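Local coordinates for protein Mypaa.01249.c (Mycobacterium paratuberculosis, PDB 3RD5) that probably acts as an oxidoreductase of the short-chain dehydrogenase/reductase family, although its substrate is not known, at residues A[136-141]-A[170-175]; A[192-197]-A[246-251]; A[40-45]-A[61-66]. All coordinates share one frame; numbering follows the deposited sequence. Where two conformers were deposited one is given.

Contact 1: residues A[136-141]-A[170-175]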
ATOM      1  N   THR A 136      -0.134  -3.759   1.912  1.00 11.13           N
ATOM      2  CA  THR A 136      -0.667  -2.837   0.880  1.00 11.34           C
ATOM      3  C   THR A 136      -2.058  -2.404   1.266  1.00 11.26           C
ATOM      4  O   THR A 136      -2.894  -3.269   1.591  1.00 12.65           O
ATOM      5  CB  THR A 136      -0.613  -3.536  -0.494  1.00 11.70           C
ATOM      6  OG1 THR A 136       0.752  -3.887  -0.797  1.00 12.22           O
ATOM      7  CG2 THR A 136      -1.103  -2.589  -1.604  1.00 13.64           C
ATOM      8  N   VAL A 137      -2.315  -1.108   1.226  1.00 11.31           N
ATOM      9  CA  VAL A 137      -3.599  -0.555   1.630  1.00 11.23           C
ATOM     10  C   VAL A 137      -4.526  -0.516   0.410  1.00 12.25           C
ATOM     11  O   VAL A 137      -4.175   0.085  -0.614  1.00 13.38           O
ATOM     12  CB  VAL A 137      -3.453   0.808   2.344  1.00 11.87           C
ATOM     13  CG1 VAL A 137      -4.820   1.250   2.899  1.00 13.38           C
ATOM     14  CG2 VAL A 137      -2.408   0.713   3.501  1.00 13.51           C
ATOM     15  N   SER A 138      -5.707  -1.136   0.530  1.00 12.06           N
ATOM     16  CA  SER A 138      -6.746  -1.136  -0.485  1.00 12.21           C
ATOM     17  C   SER A 138      -7.994  -0.389   0.005  1.00 11.76           C
ATOM     18  O   SER A 138      -7.886   0.566   0.784  1.00 12.16           O
ATOM     19  CB  SER A 138      -6.982  -2.578  -0.909  1.00 12.56           C
ATOM     20  OG  SER A 138      -7.937  -2.688  -1.979  1.00 12.50           O
ATOM     21  N   SER A 139      -9.175  -0.762  -0.473  1.00 12.23           N
ATOM     22  CA  SER A 139     -10.400  -0.059  -0.186  1.00 12.10           C
ATOM     23  C   SER A 139     -11.602  -0.927  -0.483  1.00 12.84           C
ATOM     24  O   SER A 139     -11.526  -1.795  -1.377  1.00 12.87           O
ATOM     25  CB  SER A 139     -10.483   1.166  -1.105  1.00 13.06           C
ATOM     26  OG  SER A 139     -11.746   1.831  -1.050  1.00 13.61           O
ATOM     27  N   MET A 140     -12.733  -0.654   0.163  1.00 13.16           N
ATOM     28  CA  MET A 140     -14.030  -1.196  -0.257  1.00 14.06           C
ATOM     29  C   MET A 140     -14.342  -0.898  -1.720  1.00 14.14           C
ATOM     30  O   MET A 140     -15.120  -1.634  -2.361  1.00 14.48           O
ATOM     31  CB  MET A 140     -15.149  -0.645   0.629  1.00 16.54           C
ATOM     32  CG  MET A 140     -15.180  -1.169   2.024  1.00 19.26           C
ATOM     33  SD  MET A 140     -15.545  -2.873   2.228  1.00 20.96           S
ATOM     34  CE  MET A 140     -17.278  -2.837   1.786  1.00 22.93           C
ATOM     35  N   ALA A 141     -13.775   0.166  -2.262  1.00 14.05           N
ATOM     36  CA  ALA A 141     -13.953   0.493  -3.666  1.00 13.11           C
ATOM     37  C   ALA A 141     -13.429  -0.562  -4.603  1.00 13.67           C
ATOM     38  O   ALA A 141     -13.759  -0.536  -5.797  1.00 13.82           O
ATOM     39  CB  ALA A 141     -13.319   1.865  -4.002  1.00 14.54           C
ATOM     40  N   LEU A 170      -8.540  -2.862  -6.620  1.00 11.47           N
ATOM     41  CA  LEU A 170      -8.555  -4.266  -6.973  1.00 12.28           C
ATOM     42  C   LEU A 170      -7.136  -4.754  -7.299  1.00 11.48           C
ATOM     43  O   LEU A 170      -6.711  -5.811  -6.821  1.00 11.66           O
ATOM     44  CB  LEU A 170      -9.525  -4.485  -8.145  1.00 12.42           C
ATOM     45  CG  LEU A 170      -9.528  -5.910  -8.700  1.00 12.05           C
ATOM     46  CD1 LEU A 170      -9.901  -7.007  -7.664  1.00 14.44           C
ATOM     47  CD2 LEU A 170     -10.438  -6.016  -9.912  1.00 14.44           C
ATOM     48  N   ALA A 171      -6.388  -3.964  -8.063  1.00 10.84           N
ATOM     49  CA  ALA A 171      -4.994  -4.285  -8.353  1.00 11.25           C
ATOM     50  C   ALA A 171      -4.159  -4.475  -7.090  1.00 11.35           C
ATOM     51  O   ALA A 171      -3.359  -5.402  -6.990  1.00 11.98           O
ATOM     52  CB  ALA A 171      -4.363  -3.245  -9.282  1.00 11.61           C
ATOM     53  N   ASN A 172      -4.413  -3.650  -6.061  1.00 10.79           N
ATOM     54  CA  ASN A 172      -3.683  -3.767  -4.796  1.00 11.51           C
ATOM     55  C   ASN A 172      -3.879  -5.144  -4.161  1.00 11.02           C
ATOM     56  O   ASN A 172      -2.954  -5.716  -3.565  1.00 11.87           O
ATOM     57  CB  ASN A 172      -4.163  -2.735  -3.766  1.00 11.41           C
ATOM     58  CG  ASN A 172      -3.812  -1.282  -4.063  1.00 12.31           C
ATOM     59  OD1 ASN A 172      -4.600  -0.388  -3.685  1.00 12.99           O
ATOM     60  ND2 ASN A 172      -2.628  -0.996  -4.625  1.00 12.21           N
ATOM     61  N   LEU A 173      -5.088  -5.693  -4.266  1.00 11.11           N
ATOM     62  CA  LEU A 173      -5.389  -7.019  -3.723  1.00 11.10           C
ATOM     63  C   LEU A 173      -4.805  -8.162  -4.566  1.00 11.78           C
ATOM     64  O   LEU A 173      -4.241  -9.122  -4.029  1.00 12.68           O
ATOM     65  CB  LEU A 173      -6.913  -7.196  -3.509  1.00 12.14           C
ATOM     66  CG  LEU A 173      -7.435  -6.355  -2.361  1.00 12.69           C
ATOM     67  CD1 LEU A 173      -8.962  -6.401  -2.308  1.00 14.69           C
ATOM     68  CD2 LEU A 173      -6.947  -6.912  -0.998  1.00 18.55           C
ATOM     69  N   LEU A 174      -4.965  -8.060  -5.883  1.00 11.76           N
ATOM     70  CA  LEU A 174      -4.390  -9.058  -6.788  1.00 11.83           C
ATOM     71  C   LEU A 174      -2.869  -9.072  -6.668  1.00 12.34           C
ATOM     72  O   LEU A 174      -2.230 -10.132  -6.778  1.00 13.15           O
ATOM     73  CB  LEU A 174      -4.838  -8.756  -8.205  1.00 12.32           C
ATOM     74  CG  LEU A 174      -6.319  -8.973  -8.513  1.00 12.37           C
ATOM     75  CD1 LEU A 174      -6.654  -8.367  -9.884  1.00 14.60           C
ATOM     76  CD2 LEU A 174      -6.712 -10.463  -8.473  1.00 14.09           C
ATOM     77  N   PHE A 175      -2.280  -7.897  -6.471  1.00 11.50           N
ATOM     78  CA  PHE A 175      -0.828  -7.742  -6.187  1.00 11.85           C
ATOM     79  C   PHE A 175      -0.441  -8.545  -4.959  1.00 12.11           C
ATOM     80  O   PHE A 175       0.533  -9.319  -4.941  1.00 12.97           O
ATOM     81  CB  PHE A 175      -0.505  -6.264  -5.989  1.00 11.56           C
ATOM     82  CG  PHE A 175       0.873  -6.013  -5.486  1.00 11.88           C
ATOM     83  CD1 PHE A 175       1.982  -6.204  -6.256  1.00 12.55           C
ATOM     84  CD2 PHE A 175       1.022  -5.504  -4.216  1.00 13.83           C
ATOM     85  CE1 PHE A 175       3.253  -5.932  -5.756  1.00 13.32           C
ATOM     86  CE2 PHE A 175       2.270  -5.184  -3.734  1.00 14.94           C
ATOM     87  CZ  PHE A 175       3.390  -5.433  -4.509  1.00 15.24           C
TER
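T136 and N172 meet where the end of a central strand packs against a long helix. The threonine points its methyl at the helix: with OG1 at chi1 -59°, CG2 lies anti to the backbone N and comes within 3.7 Å of N172 CB, the amide ND2 lying at a similar range. Its other branch turns to F175, where OG1 lies in the ring plane at the edge, 3.6 Å from CE2, while bonding to N92 ND2. Two residues on, S138 sets its CB against N172 CB and its OG alongside L173 CG, 3.7 Å away; that hydroxyl is held by the carbonyl of K169. Two acceptors, V137 O and N172 OD1, stand only 3.1 Å apart, and K169 NZ reconciles them by hydrogen bonding to both. N172 ND2 bonds to N115 O, so both ends of the amide are held and its rotation is fixed. K169, with Y165, belongs to the YxxxK signature of the family, and the amide is thus a second-shell neighbour of the probable active site. Strand 133-137 lies here between strands 87-92 and 191-195, packed by helix 161-185, whose F175 also packs on helix 110-126.

Contact 2: residues A[192-197]-A[246-251]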
ATOM      1  N   ALA A 192       3.037 -11.163   2.456  1.00 12.87           N
ATOM      2  CA  ALA A 192       2.305 -10.056   1.834  1.00 12.48           C
ATOM      3  C   ALA A 192       0.899 -10.023   2.377  1.00 12.68           C
ATOM      4  O   ALA A 192       0.172 -11.008   2.302  1.00 13.50           O
ATOM      5  CB  ALA A 192       2.288 -10.237   0.281  1.00 14.00           C
ATOM      6  N   LEU A 193       0.508  -8.872   2.927  1.00 12.58           N
ATOM      7  CA  LEU A 193      -0.791  -8.674   3.579  1.00 12.47           C
ATOM      8  C   LEU A 193      -1.422  -7.433   3.032  1.00 12.24           C
ATOM      9  O   LEU A 193      -0.769  -6.582   2.427  1.00 12.40           O
ATOM     10  CB  LEU A 193      -0.599  -8.512   5.110  1.00 13.10           C
ATOM     11  CG  LEU A 193       0.242  -9.580   5.802  1.00 14.77           C
ATOM     12  CD1 LEU A 193       0.515  -9.226   7.286  1.00 18.08           C
ATOM     13  CD2 LEU A 193      -0.452 -10.922   5.721  1.00 16.53           C
ATOM     14  N   ALA A 194      -2.721  -7.285   3.244  1.00 12.04           N
ATOM     15  CA  ALA A 194      -3.431  -6.075   2.853  1.00 12.44           C
ATOM     16  C   ALA A 194      -4.331  -5.603   3.979  1.00 11.45           C
ATOM     17  O   ALA A 194      -4.672  -6.359   4.884  1.00 12.41           O
ATOM     18  CB  ALA A 194      -4.259  -6.324   1.539  1.00 13.00           C
ATOM     19  N   ALA A 195      -4.701  -4.321   3.923  1.00 11.20           N
ATOM     20  CA  ALA A 195      -5.616  -3.687   4.873  1.00 11.95           C
ATOM     21  C   ALA A 195      -6.430  -2.663   4.136  1.00 11.17           C
ATOM     22  O   ALA A 195      -6.038  -2.185   3.065  1.00 11.56           O
ATOM     23  CB  ALA A 195      -4.814  -2.998   6.029  1.00 12.02           C
ATOM     24  N   HIS A 196      -7.575  -2.267   4.696  1.00 11.11           N
ATOM     25  CA  HIS A 196      -8.295  -1.119   4.177  1.00 11.86           C
ATOM     26  C   HIS A 196      -8.924  -0.331   5.315  1.00 12.12           C
ATOM     27  O   HIS A 196      -9.264  -0.918   6.344  1.00 12.57           O
ATOM     28  CB  HIS A 196      -9.345  -1.538   3.115  1.00 11.88           C
ATOM     29  CG  HIS A 196     -10.599  -2.107   3.678  1.00 11.59           C
ATOM     30  ND1 HIS A 196     -11.699  -1.319   3.964  1.00 12.46           N
ATOM     31  CD2 HIS A 196     -10.920  -3.373   4.033  1.00 12.74           C
ATOM     32  CE1 HIS A 196     -12.646  -2.092   4.462  1.00 12.70           C
ATOM     33  NE2 HIS A 196     -12.209  -3.345   4.533  1.00 13.14           N
ATOM     34  N   PRO A 197      -9.136   0.986   5.096  1.00 11.98           N
ATOM     35  CA  PRO A 197      -9.441   1.865   6.238  1.00 12.52           C
ATOM     36  C   PRO A 197     -10.917   2.006   6.525  1.00 14.15           C
ATOM     37  O   PRO A 197     -11.268   2.777   7.442  1.00 15.92           O
ATOM     38  CB  PRO A 197      -8.855   3.209   5.793  1.00 12.81           C
ATOM     39  CG  PRO A 197      -8.970   3.157   4.305  1.00 13.35           C
ATOM     40  CD  PRO A 197      -8.575   1.755   3.961  1.00 12.07           C
ATOM     41  N   ASP A 246      -1.299 -13.377   2.686  1.00 15.01           N
ATOM     42  CA  ASP A 246      -2.507 -12.998   1.930  1.00 14.88           C
ATOM     43  C   ASP A 246      -3.742 -12.784   2.780  1.00 15.72           C
ATOM     44  O   ASP A 246      -4.865 -12.898   2.287  1.00 19.37           O
ATOM     45  CB  ASP A 246      -2.798 -13.967   0.742  1.00 16.07           C
ATOM     46  CG  ASP A 246      -3.737 -13.371  -0.305  1.00 17.86           C
ATOM     47  OD1 ASP A 246      -3.877 -12.185  -0.396  1.00 20.13           O
ATOM     48  OD2 ASP A 246      -4.362 -14.205  -1.012  1.00 25.50           O
ATOM     49  N   SER A 247      -3.573 -12.395   4.035  1.00 15.63           N
ATOM     50  CA  SER A 247      -4.697 -11.925   4.828  1.00 14.99           C
ATOM     51  C   SER A 247      -5.032 -10.503   4.431  1.00 14.79           C
ATOM     52  O   SER A 247      -4.132  -9.729   4.099  1.00 15.32           O
ATOM     53  CB  SER A 247      -4.365 -11.923   6.308  1.00 15.40           C
ATOM     54  OG  SER A 247      -4.155 -13.218   6.825  1.00 17.30           O
ATOM     55  N   PHE A 248      -6.301 -10.146   4.497  1.00 14.04           N
ATOM     56  CA  PHE A 248      -6.814  -8.798   4.249  1.00 13.41           C
ATOM     57  C   PHE A 248      -7.562  -8.366   5.525  1.00 14.09           C
ATOM     58  O   PHE A 248      -8.459  -9.117   5.955  1.00 15.52           O
ATOM     59  CB  PHE A 248      -7.816  -8.875   3.094  1.00 13.52           C
ATOM     60  CG  PHE A 248      -8.376  -7.559   2.599  1.00 12.83           C
ATOM     61  CD1 PHE A 248      -7.697  -6.366   2.700  1.00 12.91           C
ATOM     62  CD2 PHE A 248      -9.619  -7.556   1.971  1.00 12.53           C
ATOM     63  CE1 PHE A 248      -8.199  -5.163   2.133  1.00 12.79           C
ATOM     64  CE2 PHE A 248     -10.118  -6.383   1.404  1.00 13.79           C
ATOM     65  CZ  PHE A 248      -9.429  -5.195   1.492  1.00 12.48           C
ATOM     66  N   VAL A 249      -7.152  -7.243   6.128  1.00 13.84           N
ATOM     67  CA  VAL A 249      -7.618  -6.777   7.437  1.00 14.00           C
ATOM     68  C   VAL A 249      -8.466  -5.525   7.230  1.00 13.13           C
ATOM     69  O   VAL A 249      -8.115  -4.611   6.473  1.00 13.65           O
ATOM     70  CB  VAL A 249      -6.376  -6.393   8.342  1.00 14.82           C
ATOM     71  CG1 VAL A 249      -6.803  -5.666   9.662  1.00 19.85           C
ATOM     72  CG2 VAL A 249      -5.585  -7.728   8.643  1.00 19.43           C
ATOM     73  N   GLY A 250      -9.575  -5.424   7.963  1.00 13.01           N
ATOM     74  CA  GLY A 250     -10.373  -4.214   7.954  1.00 12.82           C
ATOM     75  C   GLY A 250     -11.518  -4.306   8.939  1.00 13.23           C
ATOM     76  O   GLY A 250     -11.594  -5.225   9.725  1.00 13.61           O
ATOM     77  N   PRO A 251     -12.438  -3.327   8.874  1.00 12.53           N
ATOM     78  CA  PRO A 251     -13.562  -3.323   9.819  1.00 13.59           C
ATOM     79  C   PRO A 251     -14.548  -4.433   9.465  1.00 13.90           C
ATOM     80  O   PRO A 251     -14.804  -4.738   8.294  1.00 14.50           O
ATOM     81  CB  PRO A 251     -14.180  -1.947   9.602  1.00 14.07           C
ATOM     82  CG  PRO A 251     -13.114  -1.119   8.947  1.00 14.10           C
ATOM     83  CD  PRO A 251     -12.396  -2.094   8.070  1.00 13.27           C
TER
HETATM   84  O   HOH W   1     -14.066  -5.048   5.595  1.00 18.58           O
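Four backbone hydrogen bonds join 192-197 to 246-251, beginning with D246 N to A192 O at 2.8 Å. A194 bonds to the two residues flanking F248, its N donating to S247 O and its O receiving V249 N, the pattern by which one residue of a parallel pair straddles its neighbour. The bond from V249 N, 2.9 Å long to A194 O, is tilted 33° from the carbonyl plane, whereas H196 N approaches V249 O nearly head-on. A195 CA also approaches V249 O, at 3.1 Å, in a CA-H...O contact. Farther along, one water spans the pair, 2.7 Å from H196 NE2 in the plane of the imidazole and donating to P251 O.

Packing spreads outward from here. The H196 ring reaches over the neighbouring strand because its CG stands between the backbone N and carbonyl carbon (chi1 78°). It crosses F248 with ring planes at 48° and centroids 5.2 Å apart, CD2 meeting CZ at 3.5 Å, while CE1 touches P251 CD. The same F248 ring rests CD1 on A194 CB, and the sheet face bearing A194 and F248 packs on L173 of helix 161-185. On the other face, A195 and V249 lie together, covered by A238 and Y237 of helix 226-240. Strand 191-195 is flanked in turn by strand 133-137, and strand 248-251 by the antiparallel strand 259-261.

Contact 3: residues A[40-45]-A[61-66]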
ATOM      1  N   GLY A  40       8.577   2.683  19.178  1.00 16.27           N
ATOM      2  CA  GLY A  40      10.010   2.506  19.021  1.00 16.24           C
ATOM      3  C   GLY A  40      10.513   2.219  17.629  1.00 15.59           C
ATOM      4  O   GLY A  40      11.722   1.995  17.452  1.00 17.06           O
ATOM      5  N   ALA A  41       9.639   2.249  16.629  1.00 15.34           N
ATOM      6  CA  ALA A  41      10.085   1.992  15.249  1.00 15.06           C
ATOM      7  C   ALA A  41      10.936   3.122  14.703  1.00 14.92           C
ATOM      8  O   ALA A  41      10.706   4.299  15.002  1.00 15.94           O
ATOM      9  CB  ALA A  41       8.903   1.818  14.290  1.00 14.80           C
ATOM     10  N   THR A  42      11.889   2.775  13.841  1.00 15.35           N
ATOM     11  CA  THR A  42      12.545   3.747  12.971  1.00 15.77           C
ATOM     12  C   THR A  42      11.682   3.814  11.716  1.00 14.56           C
ATOM     13  O   THR A  42      11.665   2.878  10.926  1.00 15.47           O
ATOM     14  CB  THR A  42      13.976   3.330  12.630  1.00 17.08           C
ATOM     15  OG1 THR A  42      14.766   3.304  13.846  1.00 20.59           O
ATOM     16  CG2 THR A  42      14.604   4.305  11.654  1.00 21.21           C
ATOM     17  N   VAL A  43      10.958   4.918  11.543  1.00 15.36           N
ATOM     18  CA  VAL A  43      10.017   5.077  10.425  1.00 14.40           C
ATOM     19  C   VAL A  43      10.634   5.948   9.345  1.00 14.17           C
ATOM     20  O   VAL A  43      11.219   6.999   9.657  1.00 15.86           O
ATOM     21  CB  VAL A  43       8.682   5.698  10.871  1.00 14.51           C
ATOM     22  CG1 VAL A  43       7.733   5.865   9.678  1.00 16.72           C
ATOM     23  CG2 VAL A  43       8.013   4.859  11.973  1.00 16.41           C
ATOM     24  N   ILE A  44      10.580   5.483   8.108  1.00 14.13           N
ATOM     25  CA  ILE A  44      10.995   6.256   6.934  1.00 15.33           C
ATOM     26  C   ILE A  44       9.726   6.578   6.149  1.00 14.84           C
ATOM     27  O   ILE A  44       9.107   5.665   5.571  1.00 15.04           O
ATOM     28  CB  ILE A  44      11.984   5.472   6.075  1.00 15.60           C
ATOM     29  CG1 ILE A  44      13.251   5.150   6.872  1.00 18.29           C
ATOM     30  CG2 ILE A  44      12.326   6.249   4.793  1.00 18.08           C
ATOM     31  CD1 ILE A  44      14.140   4.092   6.208  1.00 20.55           C
ATOM     32  N   MET A  45       9.303   7.846   6.194  1.00 15.40           N
ATOM     33  CA  MET A  45       8.138   8.307   5.464  0.50 16.55           C
ATOM     34  C   MET A  45       8.601   8.801   4.116  1.00 16.29           C
ATOM     35  O   MET A  45       9.422   9.718   4.027  1.00 19.01           O
ATOM     36  CB  MET A  45       7.444   9.447   6.204  0.50 18.95           C
ATOM     37  CG  MET A  45       6.352  10.123   5.432  0.50 21.02           C
ATOM     38  SD  MET A  45       4.976   9.031   5.248  0.50 25.22           S
ATOM     39  CE  MET A  45       5.169   8.358   6.944  0.50 13.27           C
ATOM     40  N   ALA A  61       6.616  12.238  18.332  1.00 17.99           N
ATOM     41  CA  ALA A  61       7.426  11.437  19.245  1.00 16.71           C
ATOM     42  C   ALA A  61       8.025  10.208  18.555  1.00 16.33           C
ATOM     43  O   ALA A  61       7.384   9.588  17.663  1.00 17.00           O
ATOM     44  CB  ALA A  61       6.618  11.024  20.481  1.00 18.90           C
ATOM     45  N   GLY A  62       9.235   9.833  18.941  1.00 16.17           N
ATOM     46  CA  GLY A  62       9.930   8.748  18.276  1.00 15.47           C
ATOM     47  C   GLY A  62      10.633   9.237  16.999  1.00 15.98           C
ATOM     48  O   GLY A  62      10.833  10.441  16.816  1.00 15.85           O
ATOM     49  N   GLN A  63      11.000   8.288  16.151  1.00 15.92           N
ATOM     50  CA  GLN A  63      11.870   8.529  14.982  1.00 16.45           C
ATOM     51  C   GLN A  63      11.110   8.412  13.660  1.00 15.81           C
ATOM     52  O   GLN A  63      10.887   7.305  13.160  1.00 17.12           O
ATOM     53  CB  GLN A  63      13.046   7.575  15.029  1.00 16.43           C
ATOM     54  CG  GLN A  63      13.949   7.874  16.193  1.00 17.98           C
ATOM     55  CD  GLN A  63      15.163   6.977  16.243  1.00 19.21           C
ATOM     56  OE1 GLN A  63      15.201   6.031  17.016  1.00 18.68           O
ATOM     57  NE2 GLN A  63      16.169   7.263  15.391  1.00 18.86           N
ATOM     58  N   VAL A  64      10.633   9.549  13.118  1.00 16.68           N
ATOM     59  CA  VAL A  64      10.015   9.568  11.778  1.00 17.09           C
ATOM     60  C   VAL A  64      10.886  10.445  10.888  1.00 17.25           C
ATOM     61  O   VAL A  64      10.937  11.672  11.074  1.00 18.18           O
ATOM     62  CB  VAL A  64       8.574  10.103  11.795  1.00 15.87           C
ATOM     63  CG1 VAL A  64       7.974  10.025  10.396  1.00 18.13           C
ATOM     64  CG2 VAL A  64       7.700   9.327  12.781  1.00 18.52           C
ATOM     65  N   GLU A  65      11.598   9.804   9.956  1.00 16.67           N
ATOM     66  CA  GLU A  65      12.441  10.461   8.958  1.00 17.33           C
ATOM     67  C   GLU A  65      11.657  10.663   7.682  1.00 18.41           C
ATOM     68  O   GLU A  65      10.905   9.800   7.316  1.00 19.12           O
ATOM     69  CB  GLU A  65      13.708   9.632   8.639  1.00 17.58           C
ATOM     70  CG  GLU A  65      14.635  10.300   7.608  1.00 22.45           C
ATOM     71  CD  GLU A  65      15.748   9.418   7.070  1.00 24.51           C
ATOM     72  OE1 GLU A  65      15.901   8.254   7.513  1.00 25.29           O
ATOM     73  OE2 GLU A  65      16.490   9.936   6.191  1.00 25.16           O
ATOM     74  N   VAL A  66      11.846  11.791   7.016  1.00 18.39           N
ATOM     75  CA  VAL A  66      11.192  12.064   5.732  1.00 18.71           C
ATOM     76  C   VAL A  66      12.209  11.993   4.586  1.00 18.31           C
ATOM     77  O   VAL A  66      13.288  12.620   4.641  1.00 19.80           O
ATOM     78  CB  VAL A  66      10.549  13.436   5.791  1.00 19.82           C
ATOM     79  CG1 VAL A  66      10.006  13.859   4.438  1.00 21.17           C
ATOM     80  CG2 VAL A  66       9.417  13.410   6.815  1.00 22.36           C
TER
HETATM   81  O   HOH W   2      10.594   5.618  17.314  1.00 15.14           O
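V43, M45 and V64 interlock across the outer pair of parallel strands in a Rossmann-type sheet, the beta-alpha-beta unit of strand 42-47, helix 50-57 and strand 63-68. The bump here is the V64 side chain. Its two methyls straddle the gap between its neighbours on the facing strand, CG2 lying 4.2 Å from V43 CB and CG1 4.3 Å from M45 CB. V66 adds its CG2 to the same M45 CB, 4.5 Å away. Helices close this face: A33 of helix 27-38 packs on V43 and M45, A37 on V64, and A57 of helix 50-57 on V64 and V66.

The reverse face carries polar ends, those of T42, Q63 and E65, beside I44. I44 and E65 lie side by side and point the same way, CG1 passing OE1 at 4.1 Å. The glutamate is extended, its CG anti to the backbone N (chi1 -179°), which carries the carboxylate along the isoleucine to its salt bridge with R67. Between the faces, V43 bonds at N and O to Q63 and E65, and M45 N donates to E65 O at 2.8 Å, while the segment axes cross at -24°. Where the strands begin, G40 closes a Schellman motif at the end of helix 27-38, and a water bridges the mouth of the pair, donating to A41 O at 2.7 Å and accepting from Q63 N at 2.9 Å.

How the contacts relate
All three contacts draw on the same Rossmann-type sheet. Contacts 1 and 2 adjoin, their centres about 9 Å apart, because strands 133-137 and 191-195 are neighbours: T136 N lies 2.9 Å from L193 O and S138 N 2.8 Å from A195 O, both probable hydrogen bonds. Contact 1 borders Y165 and K169, probably the catalytic pair as in relatives; contact 2 continues the sheet beside it. Contact 3 lies toward the other border, its centre about 25 Å from that of contact 1 and about 23 Å from that of contact 2, with nearest atoms about 11 and 15 Å away; strands 18-22 and 87-92 separate it from contact 1, and strand 133-137 further from contact 2.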